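Local coordinates for protein trehalose-6-phosphate phosphatase (Candida albicans, PDB 5DXI) that is a phosphatase-domain protein of the trehalose-phosphatase family, with a HAD-type fold, that binds a magnesium ion and beryllium trifluoride in one pocket, at residues 105-117 / 184-197. Numbering follows the deposited sequence.
With BEF (beryllium trifluoride ion), chain F.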
ATOM      1  N   LEU A 105      12.137   8.661  -5.796  1.00 31.77           N
ATOM      2  CA  LEU A 105      11.407   9.913  -5.588  1.00 36.77           C
ATOM      3  C   LEU A 105      11.959  10.703  -4.405  1.00 34.75           C
ATOM      4  O   LEU A 105      11.634  11.877  -4.230  1.00 32.94           O
ATOM      5  CB  LEU A 105       9.904   9.653  -5.402  1.00 35.72           C
ATOM      6  CG  LEU A 105       9.033   9.159  -6.574  1.00 36.96           C
ATOM      7  CD1 LEU A 105       9.396   7.782  -7.097  1.00 38.16           C
ATOM      8  CD2 LEU A 105       7.563   9.191  -6.163  1.00 37.02           C
ATOM      9  N   ALA A 106      12.805  10.070  -3.596  1.00 31.65           N
ATOM     10  CA  ALA A 106      13.382  10.756  -2.441  1.00 34.13           C
ATOM     11  C   ALA A 106      14.853  11.124  -2.671  1.00 33.31           C
ATOM     12  O   ALA A 106      15.544  11.546  -1.749  1.00 33.09           O
ATOM     13  CB  ALA A 106      13.246   9.900  -1.194  1.00 34.37           C
ATOM     14  N   ALA A 107      15.325  10.961  -3.902  1.00 32.72           N
ATOM     15  CA  ALA A 107      16.744  11.123  -4.220  1.00 36.12           C
ATOM     16  C   ALA A 107      17.298  12.497  -3.817  1.00 35.72           C
ATOM     17  O   ALA A 107      18.488  12.641  -3.555  1.00 36.76           O
ATOM     18  CB  ALA A 107      16.975  10.880  -5.705  1.00 35.22           C
ATOM     19  N   SER A 108      16.444  13.510  -3.781  1.00 37.44           N
ATOM     20  CA  SER A 108      16.915  14.856  -3.475  1.00 43.06           C
ATOM     21  C   SER A 108      16.695  15.220  -2.008  1.00 42.04           C
ATOM     22  O   SER A 108      17.055  16.321  -1.574  1.00 41.23           O
ATOM     23  CB  SER A 108      16.230  15.875  -4.383  1.00 39.57           C
ATOM     24  OG  SER A 108      14.836  15.930  -4.125  1.00 43.07           O
ATOM     25  N   PHE A 109      16.087  14.309  -1.250  1.00 37.57           N
ATOM     26  CA  PHE A 109      15.769  14.576   0.154  1.00 37.49           C
ATOM     27  C   PHE A 109      16.961  14.424   1.101  1.00 34.86           C
ATOM     28  O   PHE A 109      17.878  13.648   0.851  1.00 33.71           O
ATOM     29  CB  PHE A 109      14.620  13.677   0.634  1.00 36.40           C
ATOM     30  CG  PHE A 109      13.258  14.109   0.146  1.00 42.34           C
ATOM     31  CD1 PHE A 109      12.975  15.451  -0.067  1.00 50.14           C
ATOM     32  CD2 PHE A 109      12.247  13.184  -0.052  1.00 44.30           C
ATOM     33  CE1 PHE A 109      11.714  15.854  -0.506  1.00 51.03           C
ATOM     34  CE2 PHE A 109      10.989  13.581  -0.479  1.00 44.49           C
ATOM     35  CZ  PHE A 109      10.723  14.910  -0.710  1.00 50.43           C
ATOM     36  N   ASP A 110      16.938  15.205   2.177  1.00 34.85           N
ATOM     37  CA  ASP A 110      17.918  15.114   3.253  1.00 35.74           C
ATOM     38  C   ASP A 110      17.750  13.806   4.045  1.00 38.10           C
ATOM     39  O   ASP A 110      16.667  13.518   4.557  1.00 35.39           O
ATOM     40  CB  ASP A 110      17.775  16.337   4.168  1.00 35.01           C
ATOM     41  CG  ASP A 110      18.647  16.267   5.422  1.00 40.71           C
ATOM     42  OD1 ASP A 110      19.644  15.514   5.456  1.00 38.56           O
ATOM     43  OD2 ASP A 110      18.322  16.986   6.390  1.00 45.08           O
ATOM     44  N   MET A 111      18.832  13.038   4.155  1.00 38.78           N
ATOM     45  CA  MET A 111      18.802  11.733   4.810  1.00 39.64           C
ATOM     46  C   MET A 111      19.493  11.706   6.174  1.00 41.80           C
ATOM     47  O   MET A 111      19.687  10.637   6.751  1.00 40.72           O
ATOM     48  CB  MET A 111      19.446  10.686   3.896  1.00 39.65           C
ATOM     49  CG  MET A 111      18.658  10.418   2.628  1.00 39.87           C
ATOM     50  SD  MET A 111      17.023   9.785   3.046  1.00 41.90           S
ATOM     51  CE  MET A 111      16.052  10.286   1.628  1.00 39.42           C
ATOM     52  N   SER A 112      19.837  12.870   6.715  1.00 40.43           N
ATOM     53  CA  SER A 112      20.642  12.900   7.934  1.00 41.10           C
ATOM     54  C   SER A 112      19.850  12.498   9.177  1.00 41.05           C
ATOM     55  O   SER A 112      20.418  12.270  10.241  1.00 43.01           O
ATOM     56  CB  SER A 112      21.270  14.285   8.122  1.00 46.28           C
ATOM     57  OG  SER A 112      20.289  15.284   8.338  1.00 43.77           O
ATOM     58  N   TRP A 113      18.533  12.408   9.039  1.00 40.77           N
ATOM     59  CA  TRP A 113      17.688  11.935  10.122  1.00 39.67           C
ATOM     60  C   TRP A 113      17.880  10.440  10.413  1.00 40.69           C
ATOM     61  O   TRP A 113      17.621   9.993  11.526  1.00 38.74           O
ATOM     62  CB  TRP A 113      16.216  12.216   9.800  1.00 37.51           C
ATOM     63  CG  TRP A 113      15.783  11.679   8.475  1.00 37.17           C
ATOM     64  CD1 TRP A 113      15.822  12.331   7.275  1.00 37.60           C
ATOM     65  CD2 TRP A 113      15.268  10.370   8.206  1.00 38.70           C
ATOM     66  NE1 TRP A 113      15.350  11.511   6.274  1.00 39.33           N
ATOM     67  CE2 TRP A 113      15.004  10.301   6.822  1.00 35.54           C
ATOM     68  CE3 TRP A 113      14.996   9.251   9.002  1.00 35.53           C
ATOM     69  CZ2 TRP A 113      14.481   9.160   6.218  1.00 34.94           C
ATOM     70  CZ3 TRP A 113      14.471   8.122   8.400  1.00 36.53           C
ATOM     71  CH2 TRP A 113      14.216   8.086   7.024  1.00 35.11           C
ATOM     72  N   GLN A 114      18.356   9.690   9.422  1.00 35.81           N
ATOM     73  CA  GLN A 114      18.405   8.229   9.502  1.00 41.42           C
ATOM     74  C   GLN A 114      19.186   7.725  10.714  1.00 45.56           C
ATOM     75  O   GLN A 114      18.718   6.842  11.440  1.00 44.44           O
ATOM     76  CB  GLN A 114      19.003   7.635   8.216  1.00 38.30           C
ATOM     77  CG  GLN A 114      18.044   7.664   7.042  1.00 35.14           C
ATOM     78  CD  GLN A 114      18.628   7.073   5.780  1.00 37.17           C
ATOM     79  OE1 GLN A 114      19.810   7.239   5.487  1.00 38.16           O
ATOM     80  NE2 GLN A 114      17.791   6.380   5.009  1.00 38.03           N
ATOM     81  N   GLU A 115      20.364   8.293  10.940  1.00 44.69           N
ATOM     82  CA  GLU A 115      21.190   7.839  12.047  1.00 49.71           C
ATOM     83  C   GLU A 115      20.594   8.191  13.396  1.00 47.99           C
ATOM     84  O   GLU A 115      20.748   7.440  14.353  1.00 48.28           O
ATOM     85  CB  GLU A 115      22.601   8.410  11.934  1.00 52.49           C
ATOM     86  CG  GLU A 115      23.347   7.871  10.733  1.00 53.81           C
ATOM     87  CD  GLU A 115      23.373   6.345  10.704  1.00 61.72           C
ATOM     88  OE1 GLU A 115      23.597   5.716  11.770  1.00 64.88           O
ATOM     89  OE2 GLU A 115      23.133   5.776   9.612  1.00 67.91           O
ATOM     90  N   LYS A 116      19.889   9.312  13.467  1.00 46.30           N
ATOM     91  CA  LYS A 116      19.237   9.678  14.708  1.00 44.78           C
ATOM     92  C   LYS A 116      18.091   8.714  15.009  1.00 47.51           C
ATOM     93  O   LYS A 116      17.905   8.308  16.151  1.00 43.21           O
ATOM     94  CB  LYS A 116      18.759  11.125  14.661  1.00 46.92           C
ATOM     95  CG  LYS A 116      19.924  12.112  14.648  1.00 46.64           C
ATOM     96  CD  LYS A 116      19.481  13.561  14.519  1.00 54.48           C
ATOM     97  CE  LYS A 116      20.701  14.487  14.486  1.00 51.20           C
ATOM     98  NZ  LYS A 116      20.321  15.877  14.115  1.00 54.34           N
ATOM     99  N   VAL A 117      17.326   8.353  13.983  1.00 45.85           N
ATOM    100  CA  VAL A 117      16.266   7.365  14.151  1.00 46.98           C
ATOM    101  C   VAL A 117      16.873   6.006  14.520  1.00 44.77           C
ATOM    102  O   VAL A 117      16.381   5.320  15.417  1.00 43.42           O
ATOM    103  CB  VAL A 117      15.397   7.252  12.881  1.00 45.12           C
ATOM    104  CG1 VAL A 117      14.481   6.030  12.948  1.00 41.60           C
ATOM    105  CG2 VAL A 117      14.584   8.530  12.697  1.00 35.84           C
ATOM    106  N   VAL A 184       9.819   4.916   9.893  1.00 35.50           N
ATOM    107  CA  VAL A 184      10.118   6.327   9.680  1.00 35.72           C
ATOM    108  C   VAL A 184      10.558   6.580   8.241  1.00 34.37           C
ATOM    109  O   VAL A 184      11.415   5.879   7.707  1.00 34.47           O
ATOM    110  CB  VAL A 184      11.215   6.824  10.641  1.00 37.36           C
ATOM    111  CG1 VAL A 184      11.529   8.285  10.373  1.00 36.95           C
ATOM    112  CG2 VAL A 184      10.772   6.637  12.097  1.00 36.48           C
ATOM    113  N   ARG A 185       9.954   7.573   7.606  1.00 34.92           N
ATOM    114  CA  ARG A 185      10.323   7.908   6.249  1.00 33.64           C
ATOM    115  C   ARG A 185       9.970   9.375   5.994  1.00 35.04           C
ATOM    116  O   ARG A 185       9.202   9.952   6.762  1.00 32.11           O
ATOM    117  CB  ARG A 185       9.620   6.968   5.269  1.00 35.69           C
ATOM    118  CG  ARG A 185       8.141   7.092   5.304  1.00 36.59           C
ATOM    119  CD  ARG A 185       7.548   7.311   3.924  1.00 36.67           C
ATOM    120  NE  ARG A 185       6.103   7.151   4.017  1.00 38.24           N
ATOM    121  CZ  ARG A 185       5.288   8.067   4.521  1.00 37.22           C
ATOM    122  NH1 ARG A 185       5.769   9.236   4.934  1.00 41.21           N
ATOM    123  NH2 ARG A 185       3.990   7.827   4.590  1.00 39.07           N
ATOM    124  N   PRO A 186      10.550   9.979   4.930  1.00 35.92           N
ATOM    125  CA  PRO A 186      10.286  11.386   4.604  1.00 35.36           C
ATOM    126  C   PRO A 186       8.804  11.619   4.474  1.00 33.78           C
ATOM    127  O   PRO A 186       8.090  10.745   3.976  1.00 30.81           O
ATOM    128  CB  PRO A 186      10.989  11.586   3.257  1.00 32.96           C
ATOM    129  CG  PRO A 186      12.078  10.561   3.248  1.00 34.13           C
ATOM    130  CD  PRO A 186      11.489   9.368   3.969  1.00 32.70           C
ATOM    131  N   LYS A 187       8.346  12.764   4.961  1.00 34.23           N
ATOM    132  CA  LYS A 187       6.929  13.036   5.014  1.00 37.14           C
ATOM    133  C   LYS A 187       6.354  13.281   3.625  1.00 37.61           C
ATOM    134  O   LYS A 187       5.178  13.006   3.379  1.00 38.07           O
ATOM    135  CB  LYS A 187       6.647  14.224   5.941  1.00 43.24           C
ATOM    136  CG  LYS A 187       5.176  14.387   6.269  1.00 45.54           C
ATOM    137  CD  LYS A 187       4.947  15.162   7.569  1.00 48.05           C
ATOM    138  CE  LYS A 187       5.111  16.649   7.373  1.00 52.48           C
ATOM    139  NZ  LYS A 187       4.001  17.195   6.543  1.00 61.02           N
ATOM    140  N   PHE A 188       7.167  13.797   2.712  1.00 34.69           N
ATOM    141  CA  PHE A 188       6.615  14.243   1.438  1.00 39.22           C
ATOM    142  C   PHE A 188       6.730  13.206   0.320  1.00 38.98           C
ATOM    143  O   PHE A 188       6.421  13.501  -0.833  1.00 38.82           O
ATOM    144  CB  PHE A 188       7.280  15.564   1.029  1.00 42.29           C
ATOM    145  CG  PHE A 188       7.027  16.672   2.014  1.00 43.12           C
ATOM    146  CD1 PHE A 188       5.769  17.245   2.119  1.00 47.40           C
ATOM    147  CD2 PHE A 188       8.032  17.115   2.859  1.00 44.29           C
ATOM    148  CE1 PHE A 188       5.520  18.253   3.041  1.00 50.56           C
ATOM    149  CE2 PHE A 188       7.790  18.117   3.783  1.00 50.29           C
ATOM    150  CZ  PHE A 188       6.531  18.686   3.874  1.00 47.20           C
ATOM    151  N   VAL A 189       7.175  12.000   0.670  1.00 35.61           N
ATOM    152  CA  VAL A 189       6.940  10.805  -0.150  1.00 35.55           C
ATOM    153  C   VAL A 189       6.013   9.863   0.639  1.00 38.60           C
ATOM    154  O   VAL A 189       6.176   9.711   1.851  1.00 38.81           O
ATOM    155  CB  VAL A 189       8.246  10.064  -0.530  1.00 36.78           C
ATOM    156  CG1 VAL A 189       9.059  10.848  -1.571  1.00 42.06           C
ATOM    157  CG2 VAL A 189       9.081   9.749   0.704  1.00 37.12           C
ATOM    158  N   ASN A 190       5.033   9.267  -0.038  1.00 34.47           N
ATOM    159  CA  ASN A 190       4.103   8.330   0.595  1.00 34.24           C
ATOM    160  C   ASN A 190       3.259   7.614  -0.459  1.00 31.31           C
ATOM    161  O   ASN A 190       3.281   7.990  -1.636  1.00 28.27           O
ATOM    162  CB  ASN A 190       3.186   9.042   1.592  1.00 31.93           C
ATOM    163  CG  ASN A 190       2.384  10.159   0.944  1.00 35.56           C
ATOM    164  OD1 ASN A 190       1.390   9.908   0.247  1.00 32.33           O
ATOM    165  ND2 ASN A 190       2.795  11.408   1.197  1.00 35.17           N
ATOM    166  N   LYS A 191       2.523   6.584  -0.040  1.00 29.06           N
ATOM    167  CA  LYS A 191       1.751   5.772  -0.980  1.00 28.27           C
ATOM    168  C   LYS A 191       0.652   6.599  -1.669  1.00 27.65           C
ATOM    169  O   LYS A 191       0.229   6.272  -2.773  1.00 28.60           O
ATOM    170  CB  LYS A 191       1.142   4.556  -0.275  1.00 26.58           C
ATOM    171  CG  LYS A 191       2.151   3.503   0.217  1.00 23.98           C
ATOM    172  CD  LYS A 191       1.454   2.168   0.521  1.00 22.70           C
ATOM    173  CE  LYS A 191       2.452   1.043   0.906  1.00 23.23           C
ATOM    174  NZ  LYS A 191       1.697  -0.240   1.168  1.00 21.87           N
ATOM    175  N   GLY A 192       0.189   7.662  -1.015  1.00 30.87           N
ATOM    176  CA  GLY A 192      -0.804   8.544  -1.605  1.00 30.64           C
ATOM    177  C   GLY A 192      -0.277   9.295  -2.827  1.00 31.00           C
ATOM    178  O   GLY A 192      -1.004   9.480  -3.806  1.00 29.95           O
ATOM    179  N   GLU A 193       0.992   9.706  -2.780  1.00 31.75           N
ATOM    180  CA  GLU A 193       1.646  10.342  -3.925  1.00 34.10           C
ATOM    181  C   GLU A 193       1.726   9.394  -5.108  1.00 32.80           C
ATOM    182  O   GLU A 193       1.500   9.783  -6.260  1.00 32.56           O
ATOM    183  CB  GLU A 193       3.069  10.781  -3.573  1.00 39.61           C
ATOM    184  CG  GLU A 193       3.193  12.167  -3.034  1.00 44.59           C
ATOM    185  CD  GLU A 193       2.584  13.199  -3.962  1.00 47.91           C
ATOM    186  OE1 GLU A 193       2.972  13.261  -5.159  1.00 49.20           O
ATOM    187  OE2 GLU A 193       1.706  13.929  -3.477  1.00 49.64           O
ATOM    188  N   ILE A 194       2.092   8.151  -4.811  1.00 28.20           N
ATOM    189  CA  ILE A 194       2.199   7.113  -5.834  1.00 30.98           C
ATOM    190  C   ILE A 194       0.856   6.944  -6.540  1.00 29.08           C
ATOM    191  O   ILE A 194       0.787   6.895  -7.773  1.00 30.48           O
ATOM    192  CB  ILE A 194       2.650   5.742  -5.231  1.00 29.82           C
ATOM    193  CG1 ILE A 194       3.963   5.884  -4.461  1.00 31.89           C
ATOM    194  CG2 ILE A 194       2.807   4.679  -6.315  1.00 28.79           C
ATOM    195  CD1 ILE A 194       5.138   6.325  -5.327  1.00 29.88           C
ATOM    196  N   VAL A 195      -0.209   6.843  -5.749  1.00 25.86           N
ATOM    197  CA  VAL A 195      -1.532   6.633  -6.300  1.00 26.22           C
ATOM    198  C   VAL A 195      -1.937   7.823  -7.193  1.00 31.15           C
ATOM    199  O   VAL A 195      -2.469   7.634  -8.290  1.00 28.43           O
ATOM    200  CB  VAL A 195      -2.565   6.420  -5.183  1.00 28.50           C
ATOM    201  CG1 VAL A 195      -3.960   6.523  -5.745  1.00 27.42           C
ATOM    202  CG2 VAL A 195      -2.332   5.047  -4.533  1.00 24.82           C
ATOM    203  N   LYS A 196      -1.644   9.038  -6.736  1.00 28.07           N
ATOM    204  CA  LYS A 196      -1.895  10.239  -7.549  1.00 34.12           C
ATOM    205  C   LYS A 196      -1.129  10.179  -8.881  1.00 34.13           C
ATOM    206  O   LYS A 196      -1.683  10.492  -9.938  1.00 35.40           O
ATOM    207  CB  LYS A 196      -1.523  11.506  -6.767  1.00 34.18           C
ATOM    208  CG  LYS A 196      -1.682  12.812  -7.538  1.00 43.02           C
ATOM    209  CD  LYS A 196      -1.617  14.028  -6.596  1.00 45.34           C
ATOM    210  CE  LYS A 196      -0.197  14.304  -6.107  1.00 50.29           C
ATOM    211  NZ  LYS A 196      -0.142  15.373  -5.056  1.00 54.50           N
ATOM    212  N   ARG A 197       0.133   9.762  -8.833  1.00 31.82           N
ATOM    213  CA  ARG A 197       0.947   9.702 -10.043  1.00 36.00           C
ATOM    214  C   ARG A 197       0.471   8.639 -11.025  1.00 35.37           C
ATOM    215  O   ARG A 197       0.731   8.740 -12.229  1.00 34.62           O
ATOM    216  CB  ARG A 197       2.412   9.456  -9.693  1.00 36.15           C
ATOM    217  CG  ARG A 197       3.099  10.681  -9.113  1.00 39.36           C
ATOM    218  CD  ARG A 197       4.482  10.308  -8.624  1.00 39.66           C
ATOM    219  NE  ARG A 197       5.145  11.419  -7.948  1.00 43.59           N
ATOM    220  CZ  ARG A 197       6.340  11.874  -8.306  1.00 40.67           C
ATOM    221  NH1 ARG A 197       6.977  11.307  -9.319  1.00 41.03           N
ATOM    222  NH2 ARG A 197       6.899  12.882  -7.654  1.00 40.54           N
TER
HETATM  223 BE   BEF F 402       1.921  -3.298   1.925  1.00 26.46          BE
HETATM  224  F1  BEF F 402       3.006  -2.101   2.645  1.00 28.77           F
HETATM  225  F2  BEF F 402       2.084  -4.281   3.383  1.00 26.93           F
HETATM  226  F3  BEF F 402       3.212  -4.252   1.187  1.00 26.83           F
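Val-184 starts the contact by packing its CG1 against Trp-113 CZ3 at 3.5 Å, and its two methyls meet those of Val-117 tip to tip. This joins helix 113-126 to the four-stranded antiparallel sheet of the smaller, cap-like part of this HAD-type phosphatase. Both segments include a chain link between that part and the part built on the larger mixed sheet. The CB of Arg-185 is turned away from segment 105-117, and its NH1 donates to Pro-186 O (2.9 Å). Pro-186 touches two aromatic rings at different atoms: its CD lies 3.7 Å from Trp-113 CZ2 and its CB 3.9 Å from Phe-109 CD2. A chi1 of 54° sets CG of Trp-113 over its own backbone and brings the indole to Pro-186. Tyr-171 meets the same indole edge-to-face. Phe-188 adds its CB beside Phe-109 CZ. Val-189 CG1 comes to the edge of the Phe-109 ring, near its plane, 3.5 Å from CE2. Asn-190 N-caps the next helix, and its OD1 accepts from Glu-193 N and, weakly, from Gly-192 N. Right after this cap, the extended Lys-191 carries NZ to F1 of beryllium trifluoride (2.7 Å); NZ also forms a salt bridge with Asp-237. One turn on, Ile-194 CD1 touches Leu-105 CD2. Arg-197 ends the contact: Leu-105 CD2 lies over the centre of one guanidinium face, 3.6 Å from CZ.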